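Local structure of T cell receptor mu chain (Monodelphis domestica, 7L15) at residues Asp49-Thr54 with Pro59-Gly64. The protein forms the mu chain of the marsupial gamma mu T cell receptor, pairing with a gamma chain in a receptor that probably recognises antigen. Sequence-based numbering, arbitrary orientation.
Sequences DWYLWT and PLWLTG
Tyr51 lays its ring across the backbone of Trp61, whose CA sits over one face, 3.8 Å from the centroid of the Tyr51 ring. The Trp61 side chain then swings past the phenol: CG anti to its own backbone N (chi1 177°) carries the five-membered ring round so that its edge meets the Tyr51 face, an offset edge-to-face pair with centroids 5.1 Å apart and planes at 69°. Beyond it, the Asp49 carboxylate stands at the rim of the indole, almost perpendicular to it, with CG 3.9 Å from Trp61 NE1; Asp49 OD1 is hydrogen-bonded to Gln47 NE2 instead. At the other end, Pro59 makes a CH-pi contact with a second aromatic: its CG lies over the face, 3.4 Å from the centroid of the Trp53 six-membered ring, only 6° off the normal.

The two strands form the C-C' hairpin of the immunoglobulin V domain, and this aromatic face is the one V domains use to pair. Here it packs on the gamma chain: Tyr51 OH is hydrogen-bonded to Lys105 N of that chain, while Trp53 meets His96 of the gamma chain edge-to-face.

A beta bulge interrupts the antiparallel ladder between Trp50 and Tyr51. Trp50 N still gives a nearly straight bond to Thr63 O (2.8 Å), but Trp50 O accepts from Leu62 N, at 3.0 Å; past the bulge, Leu52 and Leu60 exchange two backbone bonds. The bulged Leu62 turns its CB toward the partner strand, and both its methyls rest against Leu52 CB, CD1 at 4.0 Å. Thr63 CG2 lies alongside Trp50 CB and CD1, and the rest of the indole leads away into the domain core, where it touches Cys36, of the Cys36-Cys105 disulfide, and Leu90.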
loop_
_atom_site.group_PDB
_atom_site.type_symbol
_atom_site.label_atom_id
_atom_site.label_comp_id
_atom_site.label_asym_id
_atom_site.label_seq_id
_atom_site.Cartn_x
_atom_site.Cartn_y
_atom_site.Cartn_z
ATOM N N ASP A 49 -3.503 2.211 -22.123
ATOM C CA ASP A 49 -3.731 2.966 -20.889
ATOM C C ASP A 49 -2.516 2.856 -19.970
ATOM O O ASP A 49 -1.651 1.989 -20.130
ATOM C CB ASP A 49 -4.953 2.457 -20.106
ATOM C CG ASP A 49 -6.234 2.451 -20.920
ATOM O OD1 ASP A 49 -6.387 3.316 -21.795
ATOM O OD2 ASP A 49 -7.096 1.575 -20.671
ATOM N N TRP A 50 -2.488 3.718 -18.962
ATOM C CA TRP A 50 -1.505 3.651 -17.885
ATOM C C TRP A 50 -2.234 3.431 -16.569
ATOM O O TRP A 50 -3.201 4.144 -16.271
ATOM C CB TRP A 50 -0.687 4.939 -17.805
ATOM C CG TRP A 50 0.305 5.120 -18.916
ATOM C CD1 TRP A 50 0.135 5.834 -20.071
ATOM C CD2 TRP A 50 1.640 4.600 -18.960
ATOM N NE1 TRP A 50 1.286 5.795 -20.822
ATOM C CE2 TRP A 50 2.219 5.038 -20.163
ATOM C CE3 TRP A 50 2.399 3.812 -18.096
ATOM C CZ2 TRP A 50 3.518 4.718 -20.516
ATOM C CZ3 TRP A 50 3.701 3.485 -18.457
ATOM C CH2 TRP A 50 4.242 3.941 -19.656
ATOM N N TYR A 51 -1.782 2.442 -15.793
ATOM C CA TYR A 51 -2.319 2.146 -14.470
ATOM C C TYR A 51 -1.203 2.232 -13.441
ATOM O O TYR A 51 -0.071 1.821 -13.717
ATOM C CB TYR A 51 -2.949 0.747 -14.412
ATOM C CG TYR A 51 -4.346 0.700 -14.947
ATOM C CD1 TYR A 51 -4.588 0.759 -16.302
ATOM C CD2 TYR A 51 -5.434 0.605 -14.086
ATOM C CE1 TYR A 51 -5.883 0.738 -16.796
ATOM C CE2 TYR A 51 -6.715 0.583 -14.561
ATOM C CZ TYR A 51 -6.938 0.648 -15.917
ATOM O OH TYR A 51 -8.221 0.623 -16.392
ATOM N N LEU A 52 -1.549 2.742 -12.251
ATOM C CA LEU A 52 -0.653 2.847 -11.103
ATOM C C LEU A 52 -0.953 1.739 -10.093
ATOM O O LEU A 52 -2.041 1.706 -9.507
ATOM C CB LEU A 52 -0.792 4.215 -10.429
ATOM C CG LEU A 52 0.095 4.372 -9.183
ATOM C CD1 LEU A 52 1.580 4.080 -9.510
ATOM C CD2 LEU A 52 -0.061 5.752 -8.535
ATOM N N TRP A 53 0.013 0.852 -9.875
ATOM C CA TRP A 53 -0.088 -0.235 -8.898
ATOM C C TRP A 53 0.806 0.125 -7.720
ATOM O O TRP A 53 2.006 -0.142 -7.738
ATOM C CB TRP A 53 0.326 -1.591 -9.499
ATOM C CG TRP A 53 -0.635 -2.123 -10.503
ATOM C CD1 TRP A 53 -0.980 -1.555 -11.693
ATOM C CD2 TRP A 53 -1.364 -3.348 -10.418
ATOM N NE1 TRP A 53 -1.889 -2.351 -12.357
ATOM C CE2 TRP A 53 -2.136 -3.459 -11.593
ATOM C CE3 TRP A 53 -1.435 -4.360 -9.464
ATOM C CZ2 TRP A 53 -2.971 -4.529 -11.826
ATOM C CZ3 TRP A 53 -2.255 -5.422 -9.695
ATOM C CH2 TRP A 53 -3.021 -5.502 -10.870
ATOM N N THR A 54 0.225 0.758 -6.699
ATOM C CA THR A 54 1.064 1.019 -5.534
ATOM C C THR A 54 0.846 -0.086 -4.508
ATOM O O THR A 54 -0.302 -0.360 -4.148
ATOM C CB THR A 54 0.742 2.369 -4.912
ATOM O OG1 THR A 54 0.919 3.408 -5.877
ATOM C CG2 THR A 54 1.662 2.635 -3.743
ATOM N N PRO A 59 -5.081 -0.907 -7.614
ATOM C CA PRO A 59 -4.558 -0.418 -8.888
ATOM C C PRO A 59 -5.478 0.670 -9.412
ATOM O O PRO A 59 -6.701 0.560 -9.327
ATOM C CB PRO A 59 -4.585 -1.657 -9.787
ATOM C CG PRO A 59 -4.516 -2.807 -8.866
ATOM C CD PRO A 59 -5.139 -2.373 -7.554
ATOM N N LEU A 60 -4.891 1.732 -9.951
ATOM C CA LEU A 60 -5.672 2.909 -10.285
ATOM C C LEU A 60 -5.440 3.294 -11.740
ATOM O O LEU A 60 -4.298 3.439 -12.180
ATOM C CB LEU A 60 -5.308 4.069 -9.348
ATOM C CG LEU A 60 -6.210 5.310 -9.313
ATOM C CD1 LEU A 60 -7.661 4.951 -9.003
ATOM C CD2 LEU A 60 -5.641 6.285 -8.284
ATOM N N TRP A 61 -6.522 3.461 -12.484
ATOM C CA TRP A 61 -6.410 4.024 -13.818
ATOM C C TRP A 61 -5.949 5.480 -13.743
ATOM O O TRP A 61 -6.437 6.258 -12.926
ATOM C CB TRP A 61 -7.755 3.923 -14.526
ATOM C CG TRP A 61 -7.778 4.537 -15.881
ATOM C CD1 TRP A 61 -7.357 3.973 -17.041
ATOM C CD2 TRP A 61 -8.267 5.841 -16.219
ATOM N NE1 TRP A 61 -7.555 4.842 -18.093
ATOM C CE2 TRP A 61 -8.110 5.999 -17.612
ATOM C CE3 TRP A 61 -8.819 6.890 -15.477
ATOM C CZ2 TRP A 61 -8.486 7.167 -18.283
ATOM C CZ3 TRP A 61 -9.194 8.060 -16.146
ATOM C CH2 TRP A 61 -9.025 8.183 -17.538
ATOM N N LEU A 62 -5.001 5.846 -14.607
ATOM C CA LEU A 62 -4.477 7.204 -14.668
ATOM C C LEU A 62 -4.890 7.950 -15.923
ATOM O O LEU A 62 -5.285 9.116 -15.838
ATOM C CB LEU A 62 -2.948 7.195 -14.598
ATOM C CG LEU A 62 -2.294 6.592 -13.368
ATOM C CD1 LEU A 62 -0.810 6.744 -13.526
ATOM C CD2 LEU A 62 -2.795 7.276 -12.127
ATOM N N THR A 63 -4.758 7.316 -17.089
ATOM C CA THR A 63 -4.981 7.950 -18.382
ATOM C C THR A 63 -4.931 6.867 -19.452
ATOM O O THR A 63 -4.416 5.774 -19.217
ATOM C CB THR A 63 -3.937 9.040 -18.669
ATOM O OG1 THR A 63 -4.102 9.544 -20.002
ATOM C CG2 THR A 63 -2.543 8.495 -18.512
ATOM N N GLY A 64 -5.495 7.174 -20.623
ATOM C CA GLY A 64 -5.457 6.230 -21.726
ATOM C C GLY A 64 -5.739 6.937 -23.028
ATOM O O GLY A 64 -6.112 8.111 -23.043
#